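Local coordinates for De novo designed switch protein caging a hemagglutinin binder (sCageHA267_1S) (PDB 7CBC), which holds a hemagglutinin-binding segment caged against a designed six-helix bundle and probably works as the switch of a modular biosensor, at residues A[13-17]-A[295-301]; A[27-31]-A[263-267]; A[122-126]-A[221-225]; A[129-133]-A[229-233]. All blocks are in the same frame, centred on the assembly; numbering follows the deposited sequence.

Contact 1. Residues A[13-17]-A[295-301]; sequences TKLQR and LLKNAGC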
loop_
_atom_site.group_PDB
_atom_site.type_symbol
_atom_site.label_atom_id
_atom_site.label_comp_id
_atom_site.label_asym_id
_atom_site.label_seq_id
_atom_site.Cartn_x
_atom_site.Cartn_y
_atom_site.Cartn_z
ATOM N N THR A 13 -2.920 -16.440 -2.881
ATOM C CA THR A 13 -2.217 -15.748 -3.958
ATOM C C THR A 13 -3.137 -14.755 -4.660
ATOM O O THR A 13 -2.728 -13.623 -4.962
ATOM C CB THR A 13 -1.626 -16.757 -4.952
ATOM O OG1 THR A 13 -2.663 -17.577 -5.503
ATOM C CG2 THR A 13 -0.600 -17.673 -4.262
ATOM N N LYS A 14 -4.393 -15.134 -4.895
ATOM C CA LYS A 14 -5.338 -14.194 -5.492
ATOM C C LYS A 14 -5.547 -12.970 -4.607
ATOM O O LYS A 14 -5.662 -11.842 -5.105
ATOM C CB LYS A 14 -6.669 -14.891 -5.765
ATOM C CG LYS A 14 -6.623 -15.773 -6.999
ATOM C CD LYS A 14 -7.872 -15.636 -7.842
ATOM C CE LYS A 14 -8.902 -16.681 -7.471
ATOM N NZ LYS A 14 -9.843 -16.934 -8.614
ATOM N N LEU A 15 -5.621 -13.175 -3.291
ATOM C CA LEU A 15 -5.735 -12.046 -2.383
ATOM C C LEU A 15 -4.476 -11.196 -2.392
ATOM O O LEU A 15 -4.555 -9.964 -2.245
ATOM C CB LEU A 15 -6.038 -12.542 -0.976
ATOM C CG LEU A 15 -7.468 -13.056 -0.777
ATOM C CD1 LEU A 15 -7.673 -13.319 0.685
ATOM C CD2 LEU A 15 -8.512 -12.069 -1.289
ATOM N N GLN A 16 -3.307 -11.822 -2.570
ATOM C CA GLN A 16 -2.089 -11.029 -2.647
ATOM C C GLN A 16 -2.065 -10.185 -3.917
ATOM O O GLN A 16 -1.710 -9.003 -3.869
ATOM C CB GLN A 16 -0.854 -11.919 -2.561
ATOM C CG GLN A 16 0.432 -11.127 -2.712
ATOM C CD GLN A 16 1.656 -11.850 -2.192
ATOM O OE1 GLN A 16 2.338 -12.553 -2.939
ATOM N NE2 GLN A 16 1.956 -11.665 -0.907
ATOM N N ARG A 17 -2.462 -10.759 -5.055
ATOM C CA ARG A 17 -2.542 -9.972 -6.284
ATOM C C ARG A 17 -3.437 -8.757 -6.087
ATOM O O ARG A 17 -3.080 -7.628 -6.454
ATOM C CB ARG A 17 -3.062 -10.843 -7.431
ATOM C CG ARG A 17 -3.114 -10.148 -8.802
ATOM C CD ARG A 17 -1.828 -9.384 -9.120
ATOM N NE ARG A 17 -0.646 -10.236 -9.249
ATOM C CZ ARG A 17 0.584 -9.772 -9.454
ATOM N NH1 ARG A 17 0.781 -8.464 -9.563
ATOM N NH2 ARG A 17 1.612 -10.608 -9.547
ATOM N N LEU A 295 -1.375 -21.574 -11.402
ATOM C CA LEU A 295 -1.531 -20.839 -10.160
ATOM C C LEU A 295 -1.152 -19.373 -10.347
ATOM O O LEU A 295 -1.837 -18.481 -9.839
ATOM C CB LEU A 295 -0.682 -21.488 -9.075
ATOM C CG LEU A 295 -0.569 -20.830 -7.704
ATOM C CD1 LEU A 295 -1.781 -21.157 -6.816
ATOM C CD2 LEU A 295 0.705 -21.301 -7.042
ATOM N N LEU A 296 -0.071 -19.112 -11.087
ATOM C CA LEU A 296 0.378 -17.737 -11.298
ATOM C C LEU A 296 -0.577 -16.980 -12.216
ATOM O O LEU A 296 -0.848 -15.795 -11.993
ATOM C CB LEU A 296 1.800 -17.734 -11.868
ATOM C CG LEU A 296 2.893 -18.478 -11.085
ATOM C CD1 LEU A 296 4.220 -18.465 -11.817
ATOM C CD2 LEU A 296 3.079 -17.936 -9.692
ATOM N N LYS A 297 -1.096 -17.647 -13.255
ATOM C CA LYS A 297 -2.037 -16.995 -14.162
ATOM C C LYS A 297 -3.297 -16.576 -13.416
ATOM O O LYS A 297 -3.774 -15.446 -13.557
ATOM C CB LYS A 297 -2.374 -17.932 -15.329
ATOM C CG LYS A 297 -3.603 -17.527 -16.147
ATOM C CD LYS A 297 -3.937 -18.545 -17.248
ATOM C CE LYS A 297 -4.306 -19.932 -16.686
ATOM N NZ LYS A 297 -5.674 -20.016 -16.070
ATOM N N ASN A 298 -3.834 -17.476 -12.589
ATOM C CA ASN A 298 -5.025 -17.168 -11.806
ATOM C C ASN A 298 -4.743 -16.171 -10.696
ATOM O O ASN A 298 -5.682 -15.551 -10.183
ATOM C CB ASN A 298 -5.612 -18.447 -11.202
ATOM C CG ASN A 298 -6.132 -19.398 -12.255
ATOM O OD1 ASN A 298 -6.518 -18.980 -13.350
ATOM N ND2 ASN A 298 -6.150 -20.683 -11.931
ATOM N N ALA A 299 -3.480 -16.040 -10.286
ATOM C CA ALA A 299 -3.061 -15.009 -9.346
ATOM C C ALA A 299 -2.670 -13.709 -10.051
ATOM O O ALA A 299 -1.854 -12.931 -9.528
ATOM C CB ALA A 299 -1.909 -15.526 -8.486
ATOM N N GLY A 300 -3.226 -13.460 -11.234
ATOM C CA GLY A 300 -2.995 -12.211 -11.941
ATOM C C GLY A 300 -1.588 -11.963 -12.435
ATOM O O GLY A 300 -1.271 -10.823 -12.787
ATOM N N CYS A 301 -0.720 -12.971 -12.457
ATOM C CA CYS A 301 0.569 -12.799 -13.114
ATOM C C CYS A 301 0.351 -12.778 -14.618
ATOM O O CYS A 301 -0.464 -13.535 -15.150
ATOM C CB CYS A 301 1.557 -13.920 -12.736
ATOM S SG CYS A 301 2.061 -13.951 -10.975
#

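Contact 2. Residues A[27-31]-A[263-267]; sequences LEAMA and VEDAE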
loop_
_atom_site.group_PDB
_atom_site.type_symbol
_atom_site.label_atom_id
_atom_site.label_comp_id
_atom_site.label_asym_id
_atom_site.label_seq_id
_atom_site.Cartn_x
_atom_site.Cartn_y
_atom_site.Cartn_z
ATOM N N LEU A 27 -0.538 4.205 -4.581
ATOM C CA LEU A 27 0.665 4.904 -5.011
ATOM C C LEU A 27 0.356 5.907 -6.118
ATOM O O LEU A 27 0.817 7.052 -6.076
ATOM C CB LEU A 27 1.706 3.894 -5.483
ATOM C CG LEU A 27 3.033 4.540 -5.848
ATOM C CD1 LEU A 27 3.695 5.030 -4.575
ATOM C CD2 LEU A 27 3.920 3.552 -6.577
ATOM N N GLU A 28 -0.409 5.485 -7.128
ATOM C CA GLU A 28 -0.796 6.385 -8.207
ATOM C C GLU A 28 -1.501 7.621 -7.653
ATOM O O GLU A 28 -1.128 8.753 -7.971
ATOM C CB GLU A 28 -1.693 5.655 -9.203
ATOM C CG GLU A 28 -1.869 6.367 -10.548
ATOM C CD GLU A 28 -2.975 7.435 -10.544
ATOM O OE1 GLU A 28 -3.887 7.368 -9.684
ATOM O OE2 GLU A 28 -2.926 8.349 -11.405
ATOM N N ALA A 29 -2.520 7.412 -6.815
ATOM C CA ALA A 29 -3.269 8.522 -6.247
ATOM C C ALA A 29 -2.377 9.440 -5.434
ATOM O O ALA A 29 -2.596 10.656 -5.411
ATOM C CB ALA A 29 -4.403 7.993 -5.374
HETATM N N MSE A 30 -1.381 8.881 -4.753
HETATM C CA MSE A 30 -0.436 9.674 -3.982
HETATM C C MSE A 30 0.467 10.456 -4.932
HETATM O O MSE A 30 0.850 11.591 -4.646
HETATM C CB MSE A 30 0.392 8.771 -3.043
HETATM C CG MSE A 30 1.402 9.537 -2.177
HETATM SE SE MSE A 30 2.764 8.361 -1.396
HETATM C CE MSE A 30 3.909 8.148 -2.963
ATOM N N ALA A 31 0.785 9.853 -6.082
ATOM C CA ALA A 31 1.522 10.592 -7.103
ATOM C C ALA A 31 0.697 11.757 -7.635
ATOM O O ALA A 31 1.220 12.867 -7.811
ATOM C CB ALA A 31 1.937 9.666 -8.242
ATOM N N VAL A 263 8.643 8.363 -5.795
ATOM C CA VAL A 263 7.593 7.510 -6.342
ATOM C C VAL A 263 8.205 6.335 -7.101
ATOM O O VAL A 263 7.760 5.181 -6.974
ATOM C CB VAL A 263 6.653 8.344 -7.232
ATOM C CG1 VAL A 263 5.648 7.461 -7.938
ATOM C CG2 VAL A 263 5.941 9.403 -6.404
ATOM N N GLU A 264 9.250 6.609 -7.888
ATOM C CA GLU A 264 9.933 5.550 -8.623
ATOM C C GLU A 264 10.532 4.514 -7.682
ATOM O O GLU A 264 10.469 3.310 -7.958
ATOM C CB GLU A 264 11.025 6.144 -9.510
ATOM C CG GLU A 264 10.562 6.692 -10.843
ATOM C CD GLU A 264 11.693 7.403 -11.570
ATOM O OE1 GLU A 264 11.420 8.339 -12.353
ATOM O OE2 GLU A 264 12.866 7.032 -11.334
ATOM N N ASP A 265 11.142 4.963 -6.574
ATOM C CA ASP A 265 11.666 4.015 -5.595
ATOM C C ASP A 265 10.584 3.061 -5.101
ATOM O O ASP A 265 10.868 1.883 -4.842
ATOM C CB ASP A 265 12.286 4.755 -4.418
ATOM C CG ASP A 265 13.637 5.370 -4.753
ATOM O OD1 ASP A 265 14.058 5.349 -5.938
ATOM O OD2 ASP A 265 14.283 5.864 -3.806
ATOM N N ALA A 266 9.341 3.536 -4.998
ATOM C CA ALA A 266 8.254 2.681 -4.543
ATOM C C ALA A 266 7.722 1.782 -5.664
ATOM O O ALA A 266 7.376 0.624 -5.409
ATOM C CB ALA A 266 7.133 3.532 -3.955
ATOM N N GLU A 267 7.658 2.297 -6.901
ATOM C CA GLU A 267 7.201 1.502 -8.041
ATOM C C GLU A 267 8.075 0.271 -8.240
ATOM O O GLU A 267 7.586 -0.795 -8.626
ATOM C CB GLU A 267 7.202 2.357 -9.319
ATOM C CG GLU A 267 5.923 3.169 -9.580
ATOM C CD GLU A 267 6.127 4.314 -10.579
ATOM O OE1 GLU A 267 5.120 4.921 -11.026
ATOM O OE2 GLU A 267 7.299 4.617 -10.909
#

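Contact 3. Residues A[122-126]-A[221-225]; sequences FLEAA and LLRAL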
loop_
_atom_site.group_PDB
_atom_site.type_symbol
_atom_site.label_atom_id
_atom_site.label_comp_id
_atom_site.label_asym_id
_atom_site.label_seq_id
_atom_site.Cartn_x
_atom_site.Cartn_y
_atom_site.Cartn_z
ATOM N N PHE A 122 -3.892 4.065 5.726
ATOM C CA PHE A 122 -2.886 4.799 4.964
ATOM C C PHE A 122 -3.517 5.923 4.151
ATOM O O PHE A 122 -2.976 7.040 4.088
ATOM C CB PHE A 122 -2.108 3.866 4.039
ATOM C CG PHE A 122 -1.287 4.599 3.014
ATOM C CD1 PHE A 122 -0.043 5.116 3.345
ATOM C CD2 PHE A 122 -1.772 4.790 1.723
ATOM C CE1 PHE A 122 0.710 5.821 2.407
ATOM C CE2 PHE A 122 -1.030 5.494 0.780
ATOM C CZ PHE A 122 0.212 6.011 1.122
ATOM N N LEU A 123 -4.648 5.647 3.505
ATOM C CA LEU A 123 -5.263 6.658 2.660
ATOM C C LEU A 123 -5.728 7.846 3.490
ATOM O O LEU A 123 -5.647 8.998 3.046
ATOM C CB LEU A 123 -6.421 6.044 1.876
ATOM C CG LEU A 123 -7.206 7.007 0.985
ATOM C CD1 LEU A 123 -6.279 7.805 0.083
ATOM C CD2 LEU A 123 -8.253 6.268 0.158
ATOM N N GLU A 124 -6.186 7.589 4.716
ATOM C CA GLU A 124 -6.650 8.677 5.559
ATOM C C GLU A 124 -5.496 9.603 5.933
ATOM O O GLU A 124 -5.634 10.837 5.871
ATOM C CB GLU A 124 -7.377 8.098 6.780
ATOM C CG GLU A 124 -8.735 7.464 6.394
ATOM C CD GLU A 124 -9.385 6.599 7.492
ATOM O OE1 GLU A 124 -10.564 6.188 7.317
ATOM O OE2 GLU A 124 -8.723 6.318 8.520
ATOM N N ALA A 125 -4.328 9.035 6.239
ATOM C CA ALA A 125 -3.148 9.862 6.480
ATOM C C ALA A 125 -2.762 10.654 5.241
ATOM O O ALA A 125 -2.302 11.793 5.347
ATOM C CB ALA A 125 -1.968 9.007 6.939
ATOM N N ALA A 126 -2.932 10.078 4.052
ATOM C CA ALA A 126 -2.610 10.845 2.848
ATOM C C ALA A 126 -3.592 11.992 2.637
ATOM O O ALA A 126 -3.197 13.088 2.204
ATOM C CB ALA A 126 -2.581 9.921 1.626
ATOM N N LEU A 221 4.512 2.107 0.848
ATOM C CA LEU A 221 3.670 3.271 0.629
ATOM C C LEU A 221 3.901 4.324 1.704
ATOM O O LEU A 221 3.968 5.519 1.406
ATOM C CB LEU A 221 2.209 2.846 0.603
ATOM C CG LEU A 221 1.751 2.067 -0.633
ATOM C CD1 LEU A 221 0.421 1.449 -0.347
ATOM C CD2 LEU A 221 1.645 3.001 -1.829
ATOM N N LEU A 222 4.017 3.903 2.964
ATOM C CA LEU A 222 4.169 4.875 4.041
ATOM C C LEU A 222 5.530 5.558 3.986
ATOM O O LEU A 222 5.636 6.762 4.252
ATOM C CB LEU A 222 3.966 4.212 5.400
ATOM C CG LEU A 222 4.130 5.234 6.528
ATOM C CD1 LEU A 222 3.208 6.403 6.295
ATOM C CD2 LEU A 222 3.851 4.632 7.872
ATOM N N ARG A 223 6.586 4.813 3.651
ATOM C CA ARG A 223 7.895 5.447 3.522
ATOM C C ARG A 223 7.892 6.492 2.420
ATOM O O ARG A 223 8.474 7.568 2.577
ATOM C CB ARG A 223 8.973 4.399 3.268
ATOM C CG ARG A 223 9.295 3.591 4.509
ATOM C CD ARG A 223 10.581 2.796 4.354
ATOM N NE ARG A 223 10.437 1.749 3.354
ATOM C CZ ARG A 223 10.153 0.481 3.635
ATOM N NH1 ARG A 223 9.982 0.098 4.894
ATOM N NH2 ARG A 223 10.033 -0.399 2.653
ATOM N N ALA A 224 7.247 6.193 1.292
ATOM C CA ALA A 224 7.153 7.175 0.221
ATOM C C ALA A 224 6.340 8.384 0.654
ATOM O O ALA A 224 6.689 9.527 0.322
ATOM C CB ALA A 224 6.536 6.536 -1.019
ATOM N N LEU A 225 5.242 8.159 1.381
ATOM C CA LEU A 225 4.436 9.282 1.852
ATOM C C LEU A 225 5.244 10.188 2.774
ATOM O O LEU A 225 5.219 11.420 2.626
ATOM C CB LEU A 225 3.183 8.766 2.561
ATOM C CG LEU A 225 2.191 9.793 3.120
ATOM C CD1 LEU A 225 1.698 10.732 2.010
ATOM C CD2 LEU A 225 1.004 9.131 3.870
#

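Contact 4. Residues A[129-133]-A[229-233]; sequences LQELN and QELNL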
loop_
_atom_site.group_PDB
_atom_site.type_symbol
_atom_site.label_atom_id
_atom_site.label_comp_id
_atom_site.label_asym_id
_atom_site.label_seq_id
_atom_site.Cartn_x
_atom_site.Cartn_y
_atom_site.Cartn_z
ATOM N N LEU A 129 -2.651 14.815 5.240
ATOM C CA LEU A 129 -1.508 15.603 4.801
ATOM C C LEU A 129 -1.890 16.537 3.666
ATOM O O LEU A 129 -1.429 17.682 3.621
ATOM C CB LEU A 129 -0.350 14.707 4.382
ATOM C CG LEU A 129 0.264 13.846 5.483
ATOM C CD1 LEU A 129 1.288 12.883 4.895
ATOM C CD2 LEU A 129 0.901 14.724 6.544
ATOM N N GLN A 130 -2.738 16.082 2.741
ATOM C CA GLN A 130 -3.145 16.958 1.641
ATOM C C GLN A 130 -3.895 18.181 2.153
ATOM O O GLN A 130 -3.563 19.321 1.804
ATOM C CB GLN A 130 -4.008 16.201 0.640
ATOM C CG GLN A 130 -4.281 16.984 -0.636
ATOM C CD GLN A 130 -3.078 17.009 -1.566
ATOM O OE1 GLN A 130 -1.986 16.566 -1.203
ATOM N NE2 GLN A 130 -3.277 17.515 -2.779
ATOM N N GLU A 131 -4.921 17.961 2.971
ATOM C CA GLU A 131 -5.667 19.075 3.541
ATOM C C GLU A 131 -4.744 20.012 4.315
ATOM O O GLU A 131 -4.814 21.242 4.164
ATOM C CB GLU A 131 -6.779 18.518 4.426
ATOM C CG GLU A 131 -7.292 19.477 5.487
ATOM C CD GLU A 131 -8.185 18.767 6.488
ATOM O OE1 GLU A 131 -8.004 17.541 6.667
ATOM O OE2 GLU A 131 -9.060 19.426 7.096
ATOM N N LEU A 132 -3.852 19.441 5.122
ATOM C CA LEU A 132 -2.826 20.227 5.791
ATOM C C LEU A 132 -1.994 21.007 4.791
ATOM O O LEU A 132 -1.700 22.189 5.006
ATOM C CB LEU A 132 -1.925 19.314 6.620
ATOM C CG LEU A 132 -0.744 20.037 7.257
ATOM C CD1 LEU A 132 -1.202 20.679 8.544
ATOM C CD2 LEU A 132 0.386 19.070 7.523
ATOM N N ASN A 133 -1.600 20.369 3.687
ATOM C CA ASN A 133 -0.722 21.054 2.747
ATOM C C ASN A 133 -1.447 22.175 2.012
ATOM O O ASN A 133 -0.825 23.183 1.652
ATOM C CB ASN A 133 -0.127 20.051 1.765
ATOM C CG ASN A 133 0.896 19.144 2.419
ATOM O OD1 ASN A 133 1.562 19.536 3.377
ATOM N ND2 ASN A 133 1.002 17.908 1.927
ATOM N N GLN A 229 6.418 14.059 2.133
ATOM C CA GLN A 229 6.011 15.158 2.997
ATOM C C GLN A 229 7.207 15.921 3.547
ATOM O O GLN A 229 7.076 17.104 3.864
ATOM C CB GLN A 229 5.135 14.641 4.134
ATOM C CG GLN A 229 4.563 15.713 5.043
ATOM C CD GLN A 229 3.584 16.666 4.359
ATOM O OE1 GLN A 229 3.094 16.411 3.252
ATOM N NE2 GLN A 229 3.280 17.765 5.037
ATOM N N GLU A 230 8.373 15.281 3.677
ATOM C CA GLU A 230 9.565 16.043 4.045
ATOM C C GLU A 230 9.981 16.996 2.929
ATOM O O GLU A 230 10.343 18.148 3.195
ATOM C CB GLU A 230 10.715 15.109 4.411
ATOM C CG GLU A 230 10.697 14.647 5.860
ATOM C CD GLU A 230 11.628 15.462 6.744
ATOM O OE1 GLU A 230 11.173 16.465 7.344
ATOM O OE2 GLU A 230 12.824 15.098 6.834
ATOM N N LEU A 231 9.925 16.545 1.676
ATOM C CA LEU A 231 10.107 17.468 0.558
ATOM C C LEU A 231 9.129 18.625 0.636
ATOM O O LEU A 231 9.508 19.786 0.409
ATOM C CB LEU A 231 9.924 16.748 -0.774
ATOM C CG LEU A 231 11.032 15.841 -1.289
ATOM C CD1 LEU A 231 10.707 15.455 -2.716
ATOM C CD2 LEU A 231 12.383 16.541 -1.212
ATOM N N ASN A 232 7.860 18.329 0.924
ATOM C CA ASN A 232 6.836 19.369 0.909
ATOM C C ASN A 232 7.120 20.449 1.949
ATOM O O ASN A 232 7.093 21.644 1.640
ATOM C CB ASN A 232 5.462 18.745 1.125
ATOM C CG ASN A 232 4.956 18.030 -0.096
ATOM O OD1 ASN A 232 5.498 18.179 -1.190
ATOM N ND2 ASN A 232 3.913 17.234 0.080
ATOM N N LEU A 233 7.413 20.049 3.187
ATOM C CA LEU A 233 7.729 21.030 4.215
ATOM C C LEU A 233 9.006 21.796 3.880
ATOM O O LEU A 233 9.043 23.028 4.005
ATOM C CB LEU A 233 7.843 20.342 5.573
ATOM C CG LEU A 233 6.572 19.595 5.978
ATOM C CD1 LEU A 233 6.888 18.499 6.987
ATOM C CD2 LEU A 233 5.529 20.559 6.541
#

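Contact 1. Residues A[13-17]-A[295-301]
Arg17 reaches the carbonyl of Ala299 because its CG stands opposite the backbone N (chi1 -177°) and the chain then bends at both chi2 and chi3, wrapping CB, CG and NE around that oxygen. Arg17 NE donates to Ala299 O over 3.0 Å. The oxygen sits at the edge of the guanidinium, near its plane, and the donor lies in the carbonyl plane, although an N-H...O angle of 151° leaves the bond somewhat bent. Over one face of the same group, toward its rim, lies Gly300 O. Arg17 NH2 comes obliquely to Cys301 SG at 3.7 Å, and this sulfur is tied to Cys275 by a disulfide. Gly300, with positive phi, is the C-prime residue of a Schellman motif that closes helix 289-298 through a 2.9 Å bond from Cys301 N to Leu296 O and a companion from Gly300 N to Lys297 O; a beta carbon here would clash with Arg17 CG. Beside this grip, Lys14 CD runs 3.2 Å from Asn298 O, and Thr13 OG1 meets Ala299 CB at 3.7 Å while bonding back to Leu9 O of its own helix. The one hydrogen bond between the segments thus runs from side chain to backbone, alongside packing of Thr13 and Lys14, with a cationic group placed at a helix C terminus, where the helix dipole would probably favour positive charge.

Contact 2. Residues A[27-31]-A[263-267]
Leu27 carries the close part of this contact, splitting its two methyls between neighbouring residues of helix 245-268. Its CD1 meets the beta carbon of Ala266 at 3.8 Å, and Leu27 CD2 lies 3.6 Å from CG of Glu267, the two side chains crossing at about a right angle. With CG turned opposite the backbone N (chi1 -176°), the branch of Leu27 projects across the gap, and its CG also approaches Val263 CG1, at 4.4 Å. Leu27 also touches Leu221 of helix 195-239, so it contacts two helices besides its own.

The other end of the contact is looser. Val263 spreads its two methyls, CG1 toward Ala31 CB at 4.3 Å and CG2 toward the selenomethionine methyl, Met30 CE, at 4.2 Å. The side chains of Met30 and Val263 run antiparallel alongside each other, and Met30 also packs on Ala224, Leu225 and Leu228 of helix 195-239. On the solvent side stands Glu267, an exposed residue whose CG methylene lies against the CD2 methyl of Leu27 while the chain runs on, extended, to its carboxylate.

The small Ala31 and Ala266 accompany the larger Leu27 and Val263, and the local axes run antiparallel at 173°, 11.0 Å apart. Such apolar packing of nearly antiparallel neighbours is typical of a designed helical bundle, here where the short sixth helix, 245-268, lies along the first.

Contact 3. Residues A[122-126]-A[221-225]
Phe122 and Leu221 meet face to methylene: Leu221 CB stands over one face of the phenyl ring, 4.0 Å from the Phe122 centroid and 20° off the ring normal, in a CH-pi contact offset toward the rim. The ring atom CE1 of Phe122 also comes to 3.4 Å from Leu221 O, an oxygen already taken up by the helical bond from Leu225 N. Leu225 approaches the ring obliquely, its CD2 lying 3.6 Å from Phe122 CE1. That same methyl then continues past the ring to helix 99-142, touching Ala125 CB and Ala126 CB at 4.3 Å each.

The ring gets there by holding its CG opposite the backbone N (chi1 167°), which throws it across the 11.0 Å between axes that run parallel within 9°. An alanine in place of Phe122 is likely to leave Leu221 CB without its aromatic face and a gap beside Leu225. Farther out, Leu221 is backed by Ala23 and Leu27, and Leu225 by Met30, all of helix 3-46. On another flank Ala125 lies against Ile163 and Ala167 of helix 146-190.

All the touching residues are buried, and the side chains that meet are hydrocarbon throughout; cohesion between the segments therefore rests on dispersion and on the fit of one aromatic ring against two leucines one turn apart.

Contact 4. Residues A[129-133]-A[229-233]
A buried hydrogen-bond network between bundle helices has at its centre the paired amides of Asn133 and Gln229. The two groups come from opposite directions with their planes only 15° apart and exchange two bonds in a closed ring. Gln229 NE2 donates to Asn133 OD1 over 3.0 Å, and Asn133 ND2 returns a bond of 2.9 Å to Gln229 OE1. Both are nearly straight, and each donor lies in the carbonyl plane on a lone pair, so the pair holds the two amides flat against rotation.

A bend at chi2 (65°) turns the Gln229 amide toward its partner. Each of its polar atoms has a second mate: NE2 also bonds Ser160 OG of helix 146-190, while OE1 takes a weak bond of 3.4 Å from Asn232 ND2. Asn232, its amide turned almost perpendicular to that of Asn133, is in turn fixed by Gln34 NE2 of helix 3-46 at its oxygen.

Two leucines of helix 99-142 flank the amide pair. Leu129 CD2 packs on Gln229 CD at 4.0 Å, and Leu132 CD2 comes equally near Gln229 NE2. A leucine in place of Gln229 would probably leave both amide atoms of buried Asn133, and the Ser160 hydroxyl, without this mate. Interlinked amides and hydroxyls buried among leucines, spanning several nearly parallel or antiparallel helices, are typical of de novo designed helical bundles built with hydrogen-bond networks.

Overall arrangement
From the N terminus, helix 3-46 supplies the first segments of contact 1 and then contact 2; helix 99-142 supplies those of contacts 3 and 4. Helix 195-239 returns to it, closing contact 3 and then contact 4; because their segments alternate, these two loops cross. Both lie within the larger loop that helix 245-268 closes at contact 2, and contact 1 encloses everything, bringing the C-terminal domain back to the first helix. Contacts 2 and 3 touch through Met30 and Ala224, contacts 3 and 4 through Leu225 and Leu129, giving one continuous core. Contact 1 stands apart, on the other side of the chain's centre from contact 4, their centres about 35 Å apart.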